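Local coordinates for protein SsfX3 (Streptomyces sp. SF2575, PDB 3SKV) that acts as a salicylyl-acyltransferase in a tetracycline biosynthetic pathway and combines a jelly-roll domain with a GDSL/SGNH hydrolase-fold domain, at residues R33-T38 and A176-D181; P40-R45 and L87-D92; W60-E65 and G77-T82; A245-L250 and P285-S290; H331-M336 and A376-L381. The protein carries 1 engineered substitution. All blocks are in the same frame, centred on the assembly; numbering follows the deposited sequence.

Contacts 1, 2 and 3 belong to the N-terminal, jelly-roll part of the chain, contacts 4 and 5 to the GDSL/SGNH part. Contacts 1 and 2 touch and share a sheet, in which strands 178-179 and 86-91 are neighbours; both are partly buried and mix charged groups with leucines. Contact 3, also partly buried, joins two loops about 20 Å from contact 2, centre to centre, through an arginine and a tryptophan. Contact 4 is buried and rests on backbone bonds of a parallel sheet with apolar side chains around them. Contact 5, about 9 Å from contact 4 between centres, is buried too, yet has no hydrogen bond between its segments.

Contact 1: R33-T38 and A176-D181; sequences RSVSPT and ATLEKD
Arg33 and Val35 meet Ala176 and Leu178 in a partly buried contact between two sheets of the N-terminal domain, made by side chains and not by strand pairing. Arg33 leaves the backbone with CG anti to N (chi1 -167°) and runs extended from CG to NE, which carries its guanidinium across to the other segment. There NH1 donates to Ala176 O at 2.7 Å, with an N-H...O angle of 149°. The acceptor lies in the guanidinium plane and the donor in the carbonyl plane, so the bond joins the two flat groups edge on. One face of the same guanidinium rests, off centre, on Leu178 CB, which is 3.4 Å from Arg33 NH1. In the jelly-roll architecture of this domain, strand 33-35 is an edge strand of a four-stranded antiparallel sheet, whereas the short, weakly bonded strand 178-179 pairs with strand 86-91 of the second sheet. Leu178 therefore serves two partners: its CB lies under one face of the guanidinium, while its CD2 meets Val35 CG1 tip to tip at 3.7 Å, with Val35 CG2 also close by. Val35 packs further onto Val170 and Leu172 of its own sheet, and Leu178 onto Leu89 and Ala41. Thr177, whose CB points away from segment 33-38, is bonded through its backbone N to Asp92 and through its backbone O to Thr91.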
# COMPACT_ATOMS: atom_id res chain seq x y z
N ARG A 33 -29.11 -6.07 -11.73
CA ARG A 33 -28.84 -6.72 -10.45
C ARG A 33 -28.14 -5.72 -9.50
O ARG A 33 -27.07 -5.23 -9.81
CB ARG A 33 -28.00 -7.99 -10.67
CG ARG A 33 -27.96 -8.86 -9.43
CD ARG A 33 -26.96 -9.99 -9.53
NE ARG A 33 -26.85 -10.66 -8.24
CZ ARG A 33 -26.47 -11.91 -8.08
NH1 ARG A 33 -26.16 -12.66 -9.13
NH2 ARG A 33 -26.41 -12.44 -6.86
N SER A 34 -28.80 -5.36 -8.40
CA SER A 34 -28.26 -4.46 -7.39
C SER A 34 -27.53 -5.27 -6.33
O SER A 34 -28.08 -6.25 -5.83
CB SER A 34 -29.35 -3.61 -6.76
OG SER A 34 -28.75 -2.73 -5.83
N VAL A 35 -26.29 -4.89 -6.03
CA VAL A 35 -25.44 -5.62 -5.09
C VAL A 35 -24.99 -4.71 -3.95
O VAL A 35 -24.39 -3.67 -4.19
CB VAL A 35 -24.22 -6.29 -5.83
CG1 VAL A 35 -23.33 -7.07 -4.85
CG2 VAL A 35 -24.69 -7.17 -7.01
N SER A 36 -25.25 -5.14 -2.71
CA SER A 36 -24.81 -4.38 -1.54
C SER A 36 -23.28 -4.42 -1.44
O SER A 36 -22.70 -5.47 -1.72
CB SER A 36 -25.42 -4.94 -0.27
OG SER A 36 -24.73 -4.43 0.87
N PRO A 37 -22.61 -3.33 -1.01
CA PRO A 37 -21.14 -3.39 -0.81
C PRO A 37 -20.71 -4.42 0.26
O PRO A 37 -19.55 -4.85 0.26
CB PRO A 37 -20.79 -1.96 -0.38
CG PRO A 37 -21.90 -1.13 -0.85
CD PRO A 37 -23.11 -1.99 -0.64
N THR A 38 -21.64 -4.88 1.11
CA THR A 38 -21.40 -5.91 2.16
C THR A 38 -21.93 -7.30 1.74
O THR A 38 -22.06 -8.19 2.60
CB THR A 38 -21.97 -5.45 3.52
OG1 THR A 38 -23.39 -5.26 3.41
CG2 THR A 38 -21.31 -4.17 4.03
N ALA A 176 -27.15 -11.65 -14.27
CA ALA A 176 -25.72 -11.94 -14.20
C ALA A 176 -25.41 -12.73 -12.91
O ALA A 176 -26.04 -12.50 -11.86
CB ALA A 176 -24.91 -10.65 -14.21
N THR A 177 -24.42 -13.65 -13.01
CA THR A 177 -23.93 -14.46 -11.91
C THR A 177 -23.04 -13.59 -10.99
O THR A 177 -22.42 -12.62 -11.43
CB THR A 177 -23.06 -15.61 -12.45
OG1 THR A 177 -21.92 -15.05 -13.11
CG2 THR A 177 -23.82 -16.53 -13.41
N LEU A 178 -22.98 -13.97 -9.72
CA LEU A 178 -22.14 -13.27 -8.75
C LEU A 178 -21.56 -14.32 -7.86
O LEU A 178 -22.30 -15.05 -7.19
CB LEU A 178 -22.96 -12.22 -7.97
CG LEU A 178 -22.23 -11.45 -6.85
CD1 LEU A 178 -21.03 -10.61 -7.38
CD2 LEU A 178 -23.20 -10.61 -6.08
N GLU A 179 -20.23 -14.46 -7.88
CA GLU A 179 -19.54 -15.47 -7.08
C GLU A 179 -18.38 -14.87 -6.33
O GLU A 179 -17.80 -13.89 -6.78
CB GLU A 179 -19.02 -16.62 -7.96
CG GLU A 179 -20.08 -17.41 -8.71
CD GLU A 179 -19.53 -18.59 -9.50
OE1 GLU A 179 -18.68 -18.37 -10.40
OE2 GLU A 179 -19.92 -19.74 -9.20
N LYS A 180 -18.02 -15.49 -5.20
CA LYS A 180 -16.87 -15.07 -4.40
C LYS A 180 -15.59 -15.52 -5.11
O LYS A 180 -15.54 -16.63 -5.65
CB LYS A 180 -16.93 -15.73 -3.01
CG LYS A 180 -15.98 -15.12 -1.98
CD LYS A 180 -15.91 -15.93 -0.71
CE LYS A 180 -16.50 -15.17 0.45
NZ LYS A 180 -17.69 -15.85 1.03
N ASP A 181 -14.56 -14.67 -5.08
CA ASP A 181 -13.24 -15.05 -5.58
C ASP A 181 -12.64 -15.88 -4.44
O ASP A 181 -12.41 -15.35 -3.35
CB ASP A 181 -12.38 -13.81 -5.87
CG ASP A 181 -10.90 -14.12 -6.07
OD1 ASP A 181 -10.58 -15.16 -6.70
OD2 ASP A 181 -10.07 -13.31 -5.63

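Contact 2: P40-R45 and L87-D92; sequences PALTYR and LHLRTD. Engineered in segment 87-92: His88 (natural residue Cys).
Thr43 and His88 form an antiparallel hydrogen-bonded pair that satisfies both of their peptide groups: His88 N donates to Thr43 O at 2.8 Å, almost straight at 177°, and Thr43 N to His88 O at 3.2 Å. His88 O has a second donor, a water that also donates to Ala41 O, 2.6 Å from the water, and accepts from Thr43 OG1, thus tying Ala41 and the Thr43 hydroxyl to His88 O. The engineered His88, a cysteine in the natural protein, presents one ring face to Arg45, whose CG sits over its centre, 3.9 Å from the ring centroid. The polar ends converge on Asp181, where OD2 takes a hydrogen bond from His88 ND1 and a salt bridge from Arg45 NH2. Thr43 CG2 covers one face of that guanidinium. In the non-hydrogen-bonded pair that follows, Leu87 CD1 makes a CH-pi contact over the Tyr44 ring, 3.7 Å from its centroid, and the Tyr44 hydroxyl is bonded to Pro37 O. With an alanine in place of Tyr44, ring and hydroxyl are gone, which would probably leave Pro37 O without its mate and Leu87 CD1 without its aromatic face. Leu42 CD2 lies beside Leu89 CD2 at 3.7 Å. Strand 86-91 pairs not only with strand 43-45 but also with strands 153-158 and 178-179, while Tyr44 and Leu87 both pack on Leu167 of strand 164-172 in the other sheet.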
# COMPACT_ATOMS: atom_id res chain seq x y z
N PRO A 40 -22.00 -11.09 0.70
CA PRO A 40 -20.97 -12.10 1.01
C PRO A 40 -20.10 -12.55 -0.17
O PRO A 40 -19.05 -13.12 0.07
CB PRO A 40 -21.78 -13.27 1.60
CG PRO A 40 -23.14 -13.11 1.05
CD PRO A 40 -23.36 -11.62 0.99
N ALA A 41 -20.52 -12.30 -1.43
CA ALA A 41 -19.72 -12.67 -2.61
C ALA A 41 -18.56 -11.68 -2.83
O ALA A 41 -17.60 -12.03 -3.51
CB ALA A 41 -20.60 -12.76 -3.87
N LEU A 42 -18.63 -10.47 -2.22
CA LEU A 42 -17.57 -9.45 -2.34
C LEU A 42 -16.45 -9.68 -1.34
O LEU A 42 -16.70 -10.06 -0.19
CB LEU A 42 -18.07 -7.98 -2.27
CG LEU A 42 -19.32 -7.60 -3.11
CD1 LEU A 42 -19.65 -6.15 -2.97
CD2 LEU A 42 -19.18 -7.98 -4.58
N THR A 43 -15.22 -9.48 -1.80
CA THR A 43 -13.99 -9.59 -1.03
C THR A 43 -13.22 -8.28 -1.22
O THR A 43 -12.98 -7.86 -2.35
CB THR A 43 -13.13 -10.83 -1.49
OG1 THR A 43 -13.91 -12.03 -1.49
CG2 THR A 43 -11.91 -11.04 -0.62
N TYR A 44 -12.83 -7.66 -0.11
CA TYR A 44 -12.01 -6.46 -0.09
C TYR A 44 -10.63 -6.92 0.30
O TYR A 44 -10.44 -7.50 1.37
CB TYR A 44 -12.53 -5.40 0.88
CG TYR A 44 -13.87 -4.84 0.47
CD1 TYR A 44 -15.06 -5.50 0.79
CD2 TYR A 44 -13.96 -3.65 -0.25
CE1 TYR A 44 -16.29 -5.00 0.39
CE2 TYR A 44 -15.19 -3.12 -0.63
CZ TYR A 44 -16.36 -3.80 -0.30
OH TYR A 44 -17.57 -3.31 -0.70
N ARG A 45 -9.70 -6.78 -0.61
CA ARG A 45 -8.34 -7.19 -0.34
C ARG A 45 -7.55 -5.93 -0.05
O ARG A 45 -7.84 -4.87 -0.59
CB ARG A 45 -7.77 -8.02 -1.51
CG ARG A 45 -8.66 -9.21 -1.90
CD ARG A 45 -7.98 -10.56 -1.78
NE ARG A 45 -8.74 -11.62 -2.46
CZ ARG A 45 -9.06 -12.81 -1.93
NH1 ARG A 45 -8.72 -13.09 -0.68
NH2 ARG A 45 -9.77 -13.69 -2.63
N LEU A 87 -11.35 -4.37 -4.62
CA LEU A 87 -12.62 -5.06 -4.51
C LEU A 87 -12.63 -6.20 -5.56
O LEU A 87 -12.44 -5.94 -6.75
CB LEU A 87 -13.80 -4.08 -4.68
CG LEU A 87 -15.21 -4.72 -4.74
CD1 LEU A 87 -15.57 -5.42 -3.41
CD2 LEU A 87 -16.28 -3.70 -5.09
N HIS A 88 -12.79 -7.45 -5.11
CA HIS A 88 -12.82 -8.61 -5.99
C HIS A 88 -14.21 -9.20 -6.03
O HIS A 88 -14.90 -9.28 -5.00
CB HIS A 88 -11.87 -9.71 -5.50
CG HIS A 88 -10.41 -9.44 -5.66
ND1 HIS A 88 -9.53 -10.47 -5.83
CD2 HIS A 88 -9.72 -8.28 -5.60
CE1 HIS A 88 -8.32 -9.92 -5.90
NE2 HIS A 88 -8.39 -8.60 -5.76
N LEU A 89 -14.61 -9.66 -7.22
CA LEU A 89 -15.88 -10.35 -7.47
C LEU A 89 -15.77 -11.13 -8.75
O LEU A 89 -15.09 -10.69 -9.68
CB LEU A 89 -17.13 -9.42 -7.49
CG LEU A 89 -17.13 -8.27 -8.49
CD1 LEU A 89 -17.89 -8.63 -9.72
CD2 LEU A 89 -17.76 -7.04 -7.89
N ARG A 90 -16.43 -12.28 -8.82
CA ARG A 90 -16.50 -13.05 -10.04
C ARG A 90 -17.89 -12.80 -10.62
O ARG A 90 -18.88 -12.85 -9.88
CB ARG A 90 -16.25 -14.54 -9.80
CG ARG A 90 -14.82 -14.84 -9.31
CD ARG A 90 -14.52 -16.34 -9.43
NE ARG A 90 -14.68 -16.80 -10.81
CZ ARG A 90 -13.74 -16.71 -11.74
NH1 ARG A 90 -12.53 -16.25 -11.43
NH2 ARG A 90 -13.98 -17.11 -12.98
N THR A 91 -17.95 -12.46 -11.91
CA THR A 91 -19.21 -12.19 -12.62
C THR A 91 -19.12 -12.46 -14.11
O THR A 91 -18.04 -12.35 -14.70
CB THR A 91 -19.73 -10.75 -12.34
OG1 THR A 91 -21.11 -10.68 -12.71
CG2 THR A 91 -18.93 -9.64 -13.08
N ASP A 92 -20.27 -12.78 -14.72
CA ASP A 92 -20.34 -12.94 -16.15
C ASP A 92 -20.86 -11.64 -16.82
O ASP A 92 -20.96 -11.57 -18.03
CB ASP A 92 -21.16 -14.17 -16.53
CG ASP A 92 -22.64 -14.19 -16.19
OD1 ASP A 92 -23.12 -13.25 -15.51
OD2 ASP A 92 -23.32 -15.19 -16.54
O HOH W 1 -15.02 -12.14 -3.88

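Contact 3: W60-E65 and G77-T82; sequences WRAPHE and GRLAQT
Arg61 supplies every hydrogen bond between these two loops. Its backbone N donates to Leu79 O at 2.8 Å, nearly straight. Its side chain, bent at chi3 (-67°), brings NE to Gln81 O at 2.9 Å with an N-H...O angle of 155°; the oxygen is tilted somewhat from the guanidinium plane, and Arg61 NH2 adds a weak bond to it at 3.3 Å. Two N-H groups thus grip one carbonyl, while Arg61 NH1 is turned to Ser222 O. A methionine at Arg61 offers no side-chain N-H, so Gln81 O and Ser222 O would probably lose their mates, weakening the link to strand 219-223. The apolar contacts surround Trp60. Ala80 CB makes a CH-pi contact with its six-membered ring, 3.9 Å from the centroid, and His64 CB covers the opposite face, so the indole is clamped between the following turn of its own segment and the other loop. Leu79 CB approaches Trp60 CE3 obliquely at 3.6 Å, and Leu79 CG meets Ala62 CB at 3.7 Å. The 77-82 loop is curled by backbone bonds from Ala80 N to Gly77 O and from Gln81 N to Arg78 O. Helix 67-70, which lies between the two loops in the chain, packs on Trp60 and Leu79 through Ala67 and Tyr70; strand 164-172 touches Ala80 and Thr82, and the bond to Ser222 reaches the parallel sheet of the GDSL/SGNH part.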
# COMPACT_ATOMS: atom_id res chain seq x y z
N TRP A 60 -10.91 0.50 5.43
CA TRP A 60 -9.86 1.11 6.24
C TRP A 60 -8.64 0.23 6.27
O TRP A 60 -8.75 -0.99 6.19
CB TRP A 60 -10.33 1.36 7.68
CG TRP A 60 -11.23 2.56 7.84
CD1 TRP A 60 -12.52 2.68 7.42
CD2 TRP A 60 -10.94 3.73 8.62
NE1 TRP A 60 -13.03 3.90 7.81
CE2 TRP A 60 -12.10 4.54 8.59
CE3 TRP A 60 -9.83 4.16 9.36
CZ2 TRP A 60 -12.16 5.78 9.24
CZ3 TRP A 60 -9.88 5.39 9.99
CH2 TRP A 60 -11.03 6.20 9.92
N ARG A 61 -7.47 0.84 6.39
CA ARG A 61 -6.21 0.11 6.47
C ARG A 61 -5.69 0.01 7.91
O ARG A 61 -4.52 -0.22 8.14
CB ARG A 61 -5.19 0.66 5.48
CG ARG A 61 -5.57 0.31 4.04
CD ARG A 61 -4.43 0.65 3.12
NE ARG A 61 -4.22 2.08 3.06
CZ ARG A 61 -3.04 2.69 3.08
NH1 ARG A 61 -1.92 1.98 3.13
NH2 ARG A 61 -2.97 4.01 3.05
N ALA A 62 -6.59 0.13 8.88
CA ALA A 62 -6.38 -0.02 10.32
C ALA A 62 -7.78 -0.26 10.96
O ALA A 62 -8.76 0.03 10.27
CB ALA A 62 -5.75 1.24 10.89
N PRO A 63 -7.92 -0.81 12.20
CA PRO A 63 -9.28 -1.04 12.77
C PRO A 63 -9.96 0.30 13.02
O PRO A 63 -9.50 1.01 13.90
CB PRO A 63 -9.01 -1.79 14.08
CG PRO A 63 -7.61 -2.24 14.00
CD PRO A 63 -6.87 -1.26 13.14
N HIS A 64 -10.99 0.67 12.24
CA HIS A 64 -11.65 1.98 12.29
C HIS A 64 -12.12 2.43 13.66
O HIS A 64 -12.05 3.62 13.97
CB HIS A 64 -12.77 2.10 11.23
CG HIS A 64 -13.94 1.19 11.48
ND1 HIS A 64 -15.02 1.60 12.23
CD2 HIS A 64 -14.13 -0.09 11.07
CE1 HIS A 64 -15.85 0.57 12.26
NE2 HIS A 64 -15.36 -0.48 11.57
N GLU A 65 -12.60 1.49 14.48
CA GLU A 65 -13.08 1.71 15.85
C GLU A 65 -11.95 2.18 16.81
O GLU A 65 -12.22 2.90 17.76
CB GLU A 65 -13.82 0.46 16.39
CG GLU A 65 -13.00 -0.84 16.38
CD GLU A 65 -12.92 -1.64 15.08
OE1 GLU A 65 -12.28 -1.15 14.12
OE2 GLU A 65 -13.46 -2.77 15.04
N GLY A 77 -7.41 10.38 8.99
CA GLY A 77 -7.91 10.27 7.63
C GLY A 77 -7.05 9.41 6.73
O GLY A 77 -7.59 8.68 5.88
N ARG A 78 -5.71 9.47 6.94
CA ARG A 78 -4.70 8.69 6.21
C ARG A 78 -4.97 7.18 6.26
O ARG A 78 -4.72 6.49 5.27
CB ARG A 78 -3.27 8.99 6.73
CG ARG A 78 -2.83 10.44 6.56
CD ARG A 78 -1.68 10.80 7.50
NE ARG A 78 -0.36 10.50 6.92
CZ ARG A 78 0.66 11.35 6.91
NH1 ARG A 78 0.54 12.57 7.42
NH2 ARG A 78 1.82 10.99 6.37
N LEU A 79 -5.53 6.68 7.39
CA LEU A 79 -5.88 5.27 7.59
C LEU A 79 -7.00 4.78 6.64
O LEU A 79 -7.05 3.58 6.34
CB LEU A 79 -6.30 5.02 9.05
CG LEU A 79 -5.23 4.81 10.15
CD1 LEU A 79 -3.80 4.68 9.62
CD2 LEU A 79 -5.39 5.78 11.29
N ALA A 80 -7.90 5.71 6.21
CA ALA A 80 -9.03 5.43 5.30
C ALA A 80 -8.71 5.67 3.83
O ALA A 80 -9.56 5.46 2.97
CB ALA A 80 -10.28 6.21 5.72
N GLN A 81 -7.48 6.05 3.52
CA GLN A 81 -7.07 6.22 2.12
C GLN A 81 -6.88 4.83 1.55
O GLN A 81 -6.19 3.99 2.15
CB GLN A 81 -5.83 7.09 1.99
CG GLN A 81 -6.16 8.57 2.18
CD GLN A 81 -4.93 9.44 2.22
OE1 GLN A 81 -3.82 9.03 1.86
NE2 GLN A 81 -5.11 10.66 2.71
N THR A 82 -7.58 4.56 0.45
CA THR A 82 -7.72 3.24 -0.18
C THR A 82 -6.53 2.71 -1.01
O THR A 82 -6.72 1.89 -1.93
CB THR A 82 -9.09 3.12 -0.81
OG1 THR A 82 -9.22 4.17 -1.75
CG2 THR A 82 -10.20 3.20 0.22

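Contact 4: A245-L250 and P285-S290; sequences ADLISL and PIVLGS
Ile248, Leu250 and their partners Ile286 and Leu288 lie on two neighbouring parallel strands of the five-stranded sheet of the GDSL/SGNH fold. Strands 247-252 and 286-290 are joined by a beta-alpha-beta crossover that includes helix 266-278. Ile248 spans two residues of the other strand, its N bonded to Pro285 O at 3.0 Å and its O accepting from Val287 N at 2.8 Å. Leu250 repeats the pattern, with N to Val287 O at 2.9 Å and O to Gly289 N at 2.7 Å. Where Gly289 stands, a beta carbon would come tight against Leu250 O, consistent with a residue without a side chain here. Leu250 places CG anti to its carbonyl carbon (chi1 -44°), which sends CD1 alongside Leu288 CD1 at 3.7 Å and obliquely toward Ile286 CG2 at 4.1 Å. This face is covered by Phe273 and Ile277 of helix 266-278. The other face carries Ser249 and Val287 under Met375 of helix 361-377, and Leu247 CD2 comes within 4.2 Å of Val287 CG2. At the start of the pairing the ring of Pro285 lies against the backbone of Asp246, its CD 3.3 Å from Asp246 O. Buried Ser249 OG is engaged by Trp188 NE1 and His190 ND1 of the adjoining strand. The N and O of Ile248 and Leu250 are thus all used on strand 286-290, while the backbone of Ser249 turns to strand 187-192 and those of Ile286 and Leu288 to the 330-333 side; the side chains that meet are hydrocarbon apart from Ser249.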
# COMPACT_ATOMS: atom_id res chain seq x y z
N ALA A 245 -0.13 -13.15 7.38
CA ALA A 245 1.07 -12.78 6.62
C ALA A 245 1.94 -13.95 6.30
O ALA A 245 2.28 -14.76 7.17
CB ALA A 245 1.88 -11.75 7.39
N ASP A 246 2.37 -14.01 5.04
CA ASP A 246 3.28 -15.04 4.57
C ASP A 246 4.62 -14.41 4.24
O ASP A 246 5.60 -15.14 4.14
CB ASP A 246 2.69 -15.76 3.37
CG ASP A 246 1.45 -16.52 3.74
OD1 ASP A 246 1.58 -17.62 4.34
OD2 ASP A 246 0.34 -15.99 3.51
N LEU A 247 4.66 -13.07 4.11
CA LEU A 247 5.84 -12.25 3.82
C LEU A 247 5.60 -10.87 4.43
O LEU A 247 4.55 -10.28 4.18
CB LEU A 247 6.03 -12.10 2.30
CG LEU A 247 7.40 -11.75 1.70
CD1 LEU A 247 7.30 -10.66 0.63
CD2 LEU A 247 8.52 -11.52 2.73
N ILE A 248 6.54 -10.39 5.24
CA ILE A 248 6.48 -9.08 5.86
C ILE A 248 7.71 -8.27 5.47
O ILE A 248 8.82 -8.75 5.62
CB ILE A 248 6.30 -9.16 7.40
CG1 ILE A 248 5.03 -9.95 7.77
CG2 ILE A 248 6.30 -7.73 8.05
CD1 ILE A 248 5.01 -10.56 9.17
N SER A 249 7.51 -7.04 4.99
CA SER A 249 8.62 -6.15 4.66
C SER A 249 8.41 -4.83 5.34
O SER A 249 7.30 -4.30 5.31
CB SER A 249 8.83 -6.00 3.15
OG SER A 249 7.67 -5.69 2.41
N LEU A 250 9.46 -4.36 6.02
CA LEU A 250 9.49 -3.11 6.78
C LEU A 250 10.61 -2.23 6.26
O LEU A 250 11.77 -2.66 6.28
CB LEU A 250 9.75 -3.39 8.29
CG LEU A 250 8.99 -4.55 8.99
CD1 LEU A 250 9.55 -4.78 10.36
CD2 LEU A 250 7.49 -4.28 9.09
N PRO A 285 8.95 -14.94 6.91
CA PRO A 285 10.10 -14.10 6.52
C PRO A 285 9.81 -12.62 6.75
O PRO A 285 8.81 -12.09 6.25
CB PRO A 285 10.28 -14.41 5.01
CG PRO A 285 9.45 -15.61 4.73
CD PRO A 285 8.38 -15.66 5.75
N ILE A 286 10.65 -11.97 7.55
CA ILE A 286 10.59 -10.53 7.85
C ILE A 286 11.80 -9.91 7.18
O ILE A 286 12.96 -10.29 7.44
CB ILE A 286 10.53 -10.19 9.37
CG1 ILE A 286 9.24 -10.76 10.04
CG2 ILE A 286 10.63 -8.65 9.57
CD1 ILE A 286 9.26 -10.64 11.54
N VAL A 287 11.54 -8.96 6.27
CA VAL A 287 12.56 -8.25 5.54
C VAL A 287 12.70 -6.88 6.13
O VAL A 287 11.77 -6.06 6.10
CB VAL A 287 12.29 -8.25 4.02
CG1 VAL A 287 13.35 -7.49 3.28
CG2 VAL A 287 12.19 -9.68 3.50
N LEU A 288 13.86 -6.65 6.72
CA LEU A 288 14.25 -5.40 7.37
C LEU A 288 14.97 -4.54 6.35
O LEU A 288 16.13 -4.80 5.97
CB LEU A 288 15.15 -5.75 8.54
CG LEU A 288 14.58 -5.49 9.91
CD1 LEU A 288 13.10 -5.90 10.04
CD2 LEU A 288 15.42 -6.13 10.96
N GLY A 289 14.24 -3.56 5.86
CA GLY A 289 14.74 -2.67 4.83
C GLY A 289 15.25 -1.36 5.34
O GLY A 289 14.57 -0.67 6.10
N SER A 290 16.47 -1.01 4.94
CA SER A 290 17.01 0.30 5.26
C SER A 290 16.39 1.21 4.23
O SER A 290 15.99 0.76 3.15
CB SER A 290 18.54 0.31 5.15
OG SER A 290 18.97 -0.12 3.88

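Contact 5: H331-M336 and A376-L381; sequences HYLDGM and AALGVL
His331 turns one face of its imidazole to Leu378 O, which is 4.0 Å from His331 CE1. Val380 CG1 comes to the same ring obliquely, 3.5 Å from His331 CD2, as the two side chains slide past each other in opposite directions. Tyr332, whose CB points away from the other segment, has Asp334 N above one face of its ring toward the rim, and its hydroxyl is bonded to Ser290 OG. Leu378 carries most of the remaining contact. With CG anti to the carbonyl carbon (chi1 -61°), it lays CD2 against the backbone at Tyr332 O, 3.3 Å away, and sets CD1 3.9 Å from Leu333 CD1, those two leucines crossing at about a right angle. His331 CB also touches this branch, 4.0 Å from Leu378 CD1. Leu378 stands just before Gly379 of a Schellman motif at the helix end: Gly379 takes a positive phi (82°), its N bonded to Ala376 O at 2.8 Å, and the chain turns so that Val380 also faces the strand. On the other segment Asp334 is the N-cap of helix 335-338, its OD1 accepting weakly from Met336 N. Strand 330-333 is an edge strand of the parallel sheet, paired with strand 286-290, whose Val287 touches Leu333, Leu378 and Val380; helix 308-324 packs on His331 and Tyr332, and helix 361-377 leads into Leu378.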
# COMPACT_ATOMS: atom_id res chain seq x y z
N HIS A 331 15.79 -10.89 7.63
CA HIS A 331 16.75 -10.61 6.55
C HIS A 331 16.92 -9.15 6.33
O HIS A 331 15.97 -8.38 6.48
CB HIS A 331 16.27 -11.22 5.24
CG HIS A 331 15.90 -12.67 5.34
ND1 HIS A 331 16.84 -13.67 5.25
CD2 HIS A 331 14.68 -13.24 5.48
CE1 HIS A 331 16.18 -14.81 5.36
NE2 HIS A 331 14.87 -14.60 5.48
N TYR A 332 18.13 -8.74 5.94
CA TYR A 332 18.38 -7.35 5.65
C TYR A 332 18.29 -7.05 4.15
O TYR A 332 18.88 -7.76 3.35
CB TYR A 332 19.72 -6.91 6.23
CG TYR A 332 20.11 -5.51 5.81
CD1 TYR A 332 19.39 -4.40 6.27
CD2 TYR A 332 21.16 -5.29 4.92
CE1 TYR A 332 19.72 -3.10 5.86
CE2 TYR A 332 21.51 -4.00 4.52
CZ TYR A 332 20.77 -2.91 4.96
OH TYR A 332 21.13 -1.64 4.56
N LEU A 333 17.54 -6.02 3.78
CA LEU A 333 17.37 -5.53 2.41
C LEU A 333 17.96 -4.13 2.34
O LEU A 333 17.44 -3.20 2.97
CB LEU A 333 15.87 -5.49 2.01
CG LEU A 333 15.53 -5.20 0.54
CD1 LEU A 333 15.95 -6.37 -0.30
CD2 LEU A 333 14.02 -4.94 0.34
N ASP A 334 19.05 -3.98 1.59
CA ASP A 334 19.73 -2.70 1.42
C ASP A 334 18.89 -1.84 0.45
O ASP A 334 18.71 -2.23 -0.70
CB ASP A 334 21.15 -2.97 0.88
CG ASP A 334 22.11 -1.79 0.76
OD1 ASP A 334 21.75 -0.67 1.22
OD2 ASP A 334 23.23 -2.01 0.23
N GLY A 335 18.35 -0.71 0.95
CA GLY A 335 17.56 0.23 0.15
C GLY A 335 18.33 0.87 -1.00
O GLY A 335 17.74 1.27 -2.00
N MET A 336 19.66 0.98 -0.86
CA MET A 336 20.59 1.47 -1.88
C MET A 336 20.69 0.43 -3.00
O MET A 336 21.01 0.80 -4.13
CB MET A 336 21.99 1.74 -1.29
CG MET A 336 21.97 2.69 -0.11
SD MET A 336 21.56 4.39 -0.54
CE MET A 336 23.18 5.02 -0.86
N ALA A 376 14.23 -11.98 -3.94
CA ALA A 376 14.52 -13.32 -4.44
C ALA A 376 15.95 -13.69 -4.01
O ALA A 376 16.17 -14.81 -3.54
CB ALA A 376 14.41 -13.36 -5.95
N ALA A 377 16.90 -12.73 -4.07
CA ALA A 377 18.31 -12.96 -3.64
C ALA A 377 18.36 -13.37 -2.17
O ALA A 377 19.20 -14.19 -1.80
CB ALA A 377 19.15 -11.72 -3.89
N LEU A 378 17.44 -12.84 -1.35
CA LEU A 378 17.34 -13.18 0.08
C LEU A 378 16.70 -14.57 0.29
O LEU A 378 16.75 -15.11 1.39
CB LEU A 378 16.54 -12.14 0.88
CG LEU A 378 17.06 -10.71 0.92
CD1 LEU A 378 16.01 -9.79 1.49
CD2 LEU A 378 18.34 -10.61 1.71
N GLY A 379 16.08 -15.11 -0.75
CA GLY A 379 15.42 -16.41 -0.69
C GLY A 379 14.02 -16.38 -0.11
O GLY A 379 13.50 -17.44 0.25
N VAL A 380 13.39 -15.20 -0.01
CA VAL A 380 12.03 -15.04 0.52
C VAL A 380 10.99 -15.15 -0.60
O VAL A 380 9.81 -15.42 -0.34
CB VAL A 380 11.83 -13.77 1.40
CG1 VAL A 380 12.86 -13.70 2.53
CG2 VAL A 380 11.86 -12.49 0.56
N LEU A 381 11.44 -14.96 -1.86
CA LEU A 381 10.64 -15.03 -3.07
C LEU A 381 11.14 -16.19 -3.92
O LEU A 381 12.35 -16.34 -4.06
CB LEU A 381 10.77 -13.70 -3.85
CG LEU A 381 9.56 -12.78 -3.88
CD1 LEU A 381 8.80 -12.76 -2.57
CD2 LEU A 381 9.95 -11.38 -4.33